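Local coordinates for protein YibA (Escherichia coli, PDB 1OYZ), which is of unknown function but folds as an all-helical HEAT-repeat protein, a type of scaffold that often binds other proteins, and has been tentatively assigned an oxidoreductase activity, at residues A[44-47]-A[48-52]; A[94-97]-A[98-102]; A[165-168]-A[169-172]. All blocks are in the same frame, centred on the assembly; numbering follows the deposited sequence.

Contact 1. Residues A[44-47]-A[48-52]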
loop_
_atom_site.group_PDB
_atom_site.type_symbol
_atom_site.label_atom_id
_atom_site.label_comp_id
_atom_site.label_asym_id
_atom_site.label_seq_id
_atom_site.Cartn_x
_atom_site.Cartn_y
_atom_site.Cartn_z
ATOM N N ALA A 44 -7.672 -18.206 -10.211
ATOM C CA ALA A 44 -8.428 -16.961 -10.169
ATOM C C ALA A 44 -7.745 -15.875 -10.993
ATOM O O ALA A 44 -8.410 -15.075 -11.641
ATOM C CB ALA A 44 -8.590 -16.495 -8.709
ATOM N N ARG A 45 -6.418 -15.826 -10.969
ATOM C CA ARG A 45 -5.717 -14.799 -11.748
ATOM C C ARG A 45 -6.024 -15.007 -13.234
ATOM O O ARG A 45 -6.274 -14.050 -13.946
ATOM C CB ARG A 45 -4.191 -14.850 -11.527
ATOM C CG ARG A 45 -3.701 -14.416 -10.126
ATOM C CD ARG A 45 -2.155 -14.444 -10.010
ATOM N NE ARG A 45 -1.520 -13.532 -10.977
ATOM C CZ ARG A 45 -0.311 -13.719 -11.521
ATOM N NH1 ARG A 45 0.170 -12.833 -12.385
ATOM N NH2 ARG A 45 0.425 -14.786 -11.211
ATOM N N VAL A 46 -6.020 -16.254 -13.693
ATOM C CA VAL A 46 -6.306 -16.501 -15.098
ATOM C C VAL A 46 -7.722 -16.042 -15.368
ATOM O O VAL A 46 -8.009 -15.433 -16.406
ATOM C CB VAL A 46 -6.176 -17.982 -15.466
ATOM C CG1 VAL A 46 -6.388 -18.161 -16.961
ATOM C CG2 VAL A 46 -4.819 -18.500 -15.052
ATOM N N LEU A 47 -8.607 -16.297 -14.407
ATOM C CA LEU A 47 -10.000 -15.874 -14.582
ATOM C C LEU A 47 -10.111 -14.343 -14.656
ATOM O O LEU A 47 -10.863 -13.812 -15.478
ATOM C CB LEU A 47 -10.895 -16.450 -13.456
ATOM C CG LEU A 47 -11.040 -17.986 -13.525
ATOM C CD1 LEU A 47 -11.939 -18.550 -12.438
ATOM C CD2 LEU A 47 -11.611 -18.312 -14.867
ATOM N N GLN A 48 -9.349 -13.628 -13.830
ATOM C CA GLN A 48 -9.416 -12.168 -13.868
ATOM C C GLN A 48 -8.959 -11.667 -15.235
ATOM O O GLN A 48 -9.455 -10.652 -15.718
ATOM C CB GLN A 48 -8.530 -11.506 -12.783
ATOM C CG GLN A 48 -8.937 -11.705 -11.312
ATOM C CD GLN A 48 -7.824 -11.239 -10.342
ATOM O OE1 GLN A 48 -6.648 -11.477 -10.598
ATOM N NE2 GLN A 48 -8.201 -10.595 -9.229
ATOM N N LEU A 49 -8.011 -12.380 -15.845
ATOM C CA LEU A 49 -7.463 -12.004 -17.163
ATOM C C LEU A 49 -8.397 -12.244 -18.347
ATOM O O LEU A 49 -8.631 -11.343 -19.149
ATOM C CB LEU A 49 -6.143 -12.754 -17.439
ATOM C CG LEU A 49 -5.498 -12.593 -18.831
ATOM C CD1 LEU A 49 -4.924 -11.205 -18.968
ATOM C CD2 LEU A 49 -4.392 -13.623 -19.042
ATOM N N ARG A 50 -8.921 -13.459 -18.460
ATOM C CA ARG A 50 -9.786 -13.802 -19.590
ATOM C C ARG A 50 -11.231 -13.591 -19.242
ATOM O O ARG A 50 -12.056 -13.288 -20.095
ATOM C CB ARG A 50 -9.633 -15.276 -19.959
ATOM C CG ARG A 50 -8.213 -15.772 -20.089
ATOM C CD ARG A 50 -8.165 -17.131 -20.821
ATOM N NE ARG A 50 -9.131 -18.102 -20.304
ATOM C CZ ARG A 50 -8.830 -19.356 -19.977
ATOM N NH1 ARG A 50 -7.584 -19.771 -20.106
ATOM N NH2 ARG A 50 -9.778 -20.209 -19.552
ATOM N N GLY A 51 -11.508 -13.813 -17.965
ATOM C CA GLY A 51 -12.839 -13.704 -17.411
ATOM C C GLY A 51 -13.988 -13.212 -18.254
ATOM O O GLY A 51 -13.988 -12.081 -18.713
ATOM N N GLY A 52 -14.976 -14.078 -18.441
ATOM C CA GLY A 52 -16.162 -13.713 -19.190
ATOM C C GLY A 52 -17.379 -13.821 -18.275
ATOM O O GLY A 52 -17.237 -14.104 -17.075
#

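Contact 2. Residues A[94-97]-A[98-102]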
loop_
_atom_site.group_PDB
_atom_site.type_symbol
_atom_site.label_atom_id
_atom_site.label_comp_id
_atom_site.label_asym_id
_atom_site.label_seq_id
_atom_site.Cartn_x
_atom_site.Cartn_y
_atom_site.Cartn_z
ATOM N N ILE A 94 -21.781 -5.096 -4.289
ATOM C CA ILE A 94 -21.535 -6.360 -3.642
ATOM C C ILE A 94 -20.229 -6.308 -2.846
ATOM O O ILE A 94 -20.195 -6.745 -1.711
ATOM C CB ILE A 94 -21.474 -7.496 -4.657
ATOM C CG1 ILE A 94 -22.892 -7.740 -5.213
ATOM C CG2 ILE A 94 -20.906 -8.757 -4.008
ATOM C CD1 ILE A 94 -22.961 -8.686 -6.378
ATOM N N LEU A 95 -19.166 -5.753 -3.418
ATOM C CA LEU A 95 -17.883 -5.696 -2.720
ATOM C C LEU A 95 -17.905 -4.759 -1.510
ATOM O O LEU A 95 -17.359 -5.056 -0.445
ATOM C CB LEU A 95 -16.785 -5.229 -3.682
ATOM C CG LEU A 95 -15.985 -6.172 -4.593
ATOM C CD1 LEU A 95 -16.545 -7.541 -4.569
ATOM C CD2 LEU A 95 -15.918 -5.609 -6.016
ATOM N N ASN A 96 -18.508 -3.609 -1.713
ATOM C CA ASN A 96 -18.638 -2.582 -0.675
ATOM C C ASN A 96 -19.337 -3.198 0.541
ATOM O O ASN A 96 -18.904 -3.045 1.697
ATOM C CB ASN A 96 -19.461 -1.421 -1.248
ATOM C CG ASN A 96 -19.775 -0.361 -0.229
ATOM O OD1 ASN A 96 -20.925 -0.095 0.020
ATOM N ND2 ASN A 96 -18.750 0.260 0.358
ATOM N N ASN A 97 -20.416 -3.920 0.275
ATOM C CA ASN A 97 -21.134 -4.547 1.359
ATOM C C ASN A 97 -20.286 -5.578 2.095
ATOM O O ASN A 97 -20.254 -5.606 3.336
ATOM C CB ASN A 97 -22.417 -5.200 0.845
ATOM C CG ASN A 97 -23.507 -5.186 1.886
ATOM O OD1 ASN A 97 -24.328 -4.249 1.940
ATOM N ND2 ASN A 97 -23.505 -6.199 2.757
HETATM N N MSE A 98 -19.611 -6.449 1.358
HETATM C CA MSE A 98 -18.759 -7.449 2.017
HETATM C C MSE A 98 -17.650 -6.768 2.823
HETATM O O MSE A 98 -17.327 -7.173 3.941
HETATM C CB MSE A 98 -18.111 -8.372 0.980
HETATM C CG MSE A 98 -19.129 -9.109 0.132
HETATM SE SE MSE A 98 -18.315 -10.012 -1.432
HETATM C CE MSE A 98 -17.595 -11.556 -0.464
ATOM N N ALA A 99 -17.053 -5.748 2.231
ATOM C CA ALA A 99 -15.985 -5.028 2.901
ATOM C C ALA A 99 -16.450 -4.538 4.268
ATOM O O ALA A 99 -15.652 -4.431 5.214
ATOM C CB ALA A 99 -15.552 -3.824 2.058
ATOM N N LEU A 100 -17.742 -4.242 4.378
ATOM C CA LEU A 100 -18.264 -3.709 5.622
ATOM C C LEU A 100 -18.950 -4.711 6.561
ATOM O O LEU A 100 -18.864 -4.561 7.786
ATOM C CB LEU A 100 -19.235 -2.564 5.302
ATOM C CG LEU A 100 -18.673 -1.368 4.509
ATOM C CD1 LEU A 100 -19.800 -0.571 3.930
ATOM C CD2 LEU A 100 -17.790 -0.490 5.396
ATOM N N ASN A 101 -19.581 -5.739 5.983
ATOM C CA ASN A 101 -20.354 -6.722 6.736
ATOM C C ASN A 101 -19.949 -8.176 6.727
ATOM O O ASN A 101 -20.580 -8.971 7.440
ATOM C CB ASN A 101 -21.807 -6.665 6.284
ATOM C CG ASN A 101 -22.362 -5.273 6.351
ATOM O OD1 ASN A 101 -22.407 -4.664 7.420
ATOM N ND2 ASN A 101 -22.765 -4.739 5.208
ATOM N N ASP A 102 -18.929 -8.572 5.959
ATOM C CA ASP A 102 -18.609 -9.992 5.982
ATOM C C ASP A 102 -18.055 -10.414 7.324
ATOM O O ASP A 102 -17.198 -9.742 7.906
ATOM C CB ASP A 102 -17.620 -10.397 4.882
ATOM C CG ASP A 102 -17.753 -11.859 4.513
ATOM O OD1 ASP A 102 -17.217 -12.728 5.239
ATOM O OD2 ASP A 102 -18.429 -12.150 3.504
#

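Contact 3. Residues A[165-168]-A[169-172]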
loop_
_atom_site.group_PDB
_atom_site.type_symbol
_atom_site.label_atom_id
_atom_site.label_comp_id
_atom_site.label_asym_id
_atom_site.label_seq_id
_atom_site.Cartn_x
_atom_site.Cartn_y
_atom_site.Cartn_z
ATOM N N ILE A 165 -4.271 10.050 9.686
ATOM C CA ILE A 165 -3.676 10.386 10.961
ATOM C C ILE A 165 -3.933 9.288 11.972
ATOM O O ILE A 165 -3.014 8.866 12.674
ATOM C CB ILE A 165 -4.219 11.748 11.466
ATOM C CG1 ILE A 165 -3.712 12.858 10.553
ATOM C CG2 ILE A 165 -3.776 12.016 12.899
ATOM C CD1 ILE A 165 -4.195 14.245 10.936
ATOM N N ASN A 166 -5.167 8.789 12.054
ATOM C CA ASN A 166 -5.417 7.727 13.029
ATOM C C ASN A 166 -4.607 6.465 12.688
ATOM O O ASN A 166 -4.156 5.767 13.590
ATOM C CB ASN A 166 -6.913 7.393 13.110
ATOM C CG ASN A 166 -7.343 6.976 14.518
ATOM O OD1 ASN A 166 -7.240 7.754 15.461
ATOM N ND2 ASN A 166 -7.809 5.738 14.664
ATOM N N LEU A 167 -4.406 6.185 11.400
ATOM C CA LEU A 167 -3.633 5.007 10.991
ATOM C C LEU A 167 -2.146 5.181 11.329
ATOM O O LEU A 167 -1.418 4.208 11.506
ATOM C CB LEU A 167 -3.822 4.720 9.486
ATOM C CG LEU A 167 -5.262 4.296 9.108
ATOM C CD1 LEU A 167 -5.459 4.232 7.592
ATOM C CD2 LEU A 167 -5.571 2.935 9.735
ATOM N N LEU A 168 -1.688 6.424 11.390
ATOM C CA LEU A 168 -0.305 6.648 11.761
ATOM C C LEU A 168 -0.140 6.144 13.193
ATOM O O LEU A 168 0.954 5.735 13.593
ATOM C CB LEU A 168 0.036 8.133 11.726
ATOM C CG LEU A 168 0.123 8.797 10.361
ATOM C CD1 LEU A 168 0.287 10.321 10.541
ATOM C CD2 LEU A 168 1.295 8.211 9.588
ATOM N N LYS A 169 -1.232 6.171 13.959
ATOM C CA LYS A 169 -1.199 5.759 15.356
ATOM C C LYS A 169 -1.524 4.297 15.520
ATOM O O LYS A 169 -1.688 3.804 16.638
ATOM C CB LYS A 169 -2.194 6.582 16.174
ATOM C CG LYS A 169 -2.190 8.062 15.852
ATOM C CD LYS A 169 -3.375 8.757 16.522
ATOM C CE LYS A 169 -3.551 10.198 16.041
ATOM N NZ LYS A 169 -4.518 10.933 16.911
ATOM N N ASP A 170 -1.586 3.591 14.405
ATOM C CA ASP A 170 -1.935 2.193 14.464
ATOM C C ASP A 170 -0.936 1.321 15.199
ATOM O O ASP A 170 0.271 1.568 15.178
ATOM C CB ASP A 170 -2.139 1.645 13.066
ATOM C CG ASP A 170 -3.001 0.422 13.063
ATOM O OD1 ASP A 170 -2.530 -0.647 13.499
ATOM O OD2 ASP A 170 -4.169 0.539 12.637
ATOM N N PRO A 171 -1.444 0.293 15.888
ATOM C CA PRO A 171 -0.591 -0.632 16.636
ATOM C C PRO A 171 0.231 -1.463 15.666
ATOM O O PRO A 171 1.276 -1.997 16.011
ATOM C CB PRO A 171 -1.603 -1.465 17.420
ATOM C CG PRO A 171 -2.706 -0.494 17.660
ATOM C CD PRO A 171 -2.852 0.148 16.303
ATOM N N ASN A 172 -0.227 -1.569 14.435
ATOM C CA ASN A 172 0.529 -2.346 13.470
ATOM C C ASN A 172 1.527 -1.455 12.725
ATOM O O ASN A 172 1.159 -0.414 12.190
ATOM C CB ASN A 172 -0.403 -3.012 12.473
ATOM C CG ASN A 172 0.310 -4.014 11.613
ATOM O OD1 ASN A 172 0.601 -5.130 12.043
ATOM N ND2 ASN A 172 0.613 -3.623 10.387
HETATM O O HOH W 1 -5.096 2.685 13.527
#

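Contact 1. Residues A[44-47]-A[48-52]
Val46 and Arg50, one turn apart at the C-terminal end of helix 37-50, run side by side in this stack of paired helices of the HEAT-repeat kind. The backbone supplies the regular i to i+4 bonds: Gln48 N gives to Ala44 O at 2.8 Å, Leu49 N to Arg45 O at 3.1 Å, and Arg50 N reaches Val46 O at 3.0 Å, nearly straight (N-H...O 170°). Gly51 is the first residue to leave helical angles; without a side chain it can adopt angles hard for other residues.

Of the polar side chains, Gln48 folds back along the helix. Its CG, beside the backbone N (chi1 -67°), lies 3.4 Å from Ala44 O, and the extended chain beyond it brings OE1 to 3.6 Å from Arg45 CA. NE2 is spent on Phe76 O of helix 68-80, so an alanine here would probably leave that carbonyl without its side-chain donor and weaken the tie between the two helices. Arg45 crosses Gln48, its guanidinium plane 84° from the amide, and makes a cation-pi contact with Tyr17.

The apolar contacts suit a buried face: Ala44 is small enough to let helix 68-80 come close, while Val46 and Leu47 meet Leu28 of helix 25-31. Arg50 carries its charge out to Asp25 and Leu23 O, and Val46 CG1 lies over one face of its guanidinium, 3.7 Å from NH1.

Contact 2. Residues A[94-97]-A[98-102]
Asn97 O receives two backbone N-H groups near the C-terminal end of helix 88-101: Asn101 N at 2.7 Å, the shortest bond here, and, more weakly, Leu100 N at 3.0 Å. Leu100 N is itself shared, with a second weak bond to Asn96 O, so i to i+3 and i to i+4 bonding mix as the last turn ends. Further back the pattern is regular: Ala99 N meets Leu95 O at 2.8 Å, nearly in line with the carbonyl bond, and Met98 N meets Ile94 O with an N-H...O angle of 166°.

Met98, present as selenomethionine, carries the apolar side. Because CG sits beside the backbone N (chi1 -59°), it passes Ile94 O at 3.2 Å and runs alongside Ile94, bringing SE to 3.9 Å from Ile94 CG2. A long, flexible, unbranched chain, here with selenium in place of sulfur, suits a buried place bounded by several helices. On another side, Leu100 CD1 lies 3.5 Å from Asn96 O, and its CG packs against the same carbonyl. The polar residues Asn97 and Asn101 suit the outer, exposed side of the helix.

Asp102 is the first residue past the helix; its OD2 forms a salt bridge with Arg71 and OD1 accepts from Ser104 N. Met98 reaches helices 53-63, 68-80 and 105-121, Leu95 fits between 68-80 and 105-121, and Ala99 and Leu100 touch Gln132 of helix 126-136.

Contact 3. Residues A[165-168]-A[169-172]
With CG of Lys169 beside its backbone N (chi1 -43°) and the rest of the chain extended, its methylenes run back along Ile165: CG passes Ile165 O at 3.4 Å and CE rests 3.6 Å from Ile165 CG2. A long aliphatic stem suits this exposed place, lying against a branched apolar residue while the charge sits at its tip. Asp170 has its CG opposite the backbone N (chi1 -157°), which sets the carboxylate alongside Leu167, OD2 lying 4.0 Å from Leu167 CD2.

The stronger backbone bonds here are of the i to i+3 kind. Lys169 N bonds Asn166 O at 3.0 Å and Asp170 N bonds Leu167 O at 3.0 Å, both donors standing well out of the carbonyl planes. This is the bend between two helices within a HEAT-repeat region, and Asp170 organises it: OD1 accepts from Asn172 N at 2.7 Å through its anti lone pair, an Asx turn that leads into helix 173-186, where Asn172 is the N-cap.

The other oxygen, OD2, pairs with Arg145 and also accepts from a water that donates to Asn166 O as well, joining carboxylate to backbone. An aspartate is short enough to serve the turn and the arginine together. Leu167 and Leu168 face inward, Leu167 onto Val175 and Ala179 of helix 173-186, Leu168 onto Ile183 and, in helix 191-200, Cys196 and Met200.

The three contacts follow one another along a single chain of stacked helices, each at the C-terminal end of a helix. Contacts 1 and 2 have centres 22 Å apart, with nearest atoms about 10 Å apart; helix 68-80 bridges them, since it packs on Ala44 and Gln48 and also on Leu95 and Met98. Contact 3 lies farther along, its centre 23 Å from that of contact 2; contacts 1 and 3, centres 35 Å apart, lie on opposite sides of the chain's centre. None is known to line a ligand site. Contacts 2 and 3 share a theme: an aspartate just past the helix, Asp102 or Asp170, pairs with an arginine of an earlier helix, Arg71 or Arg145.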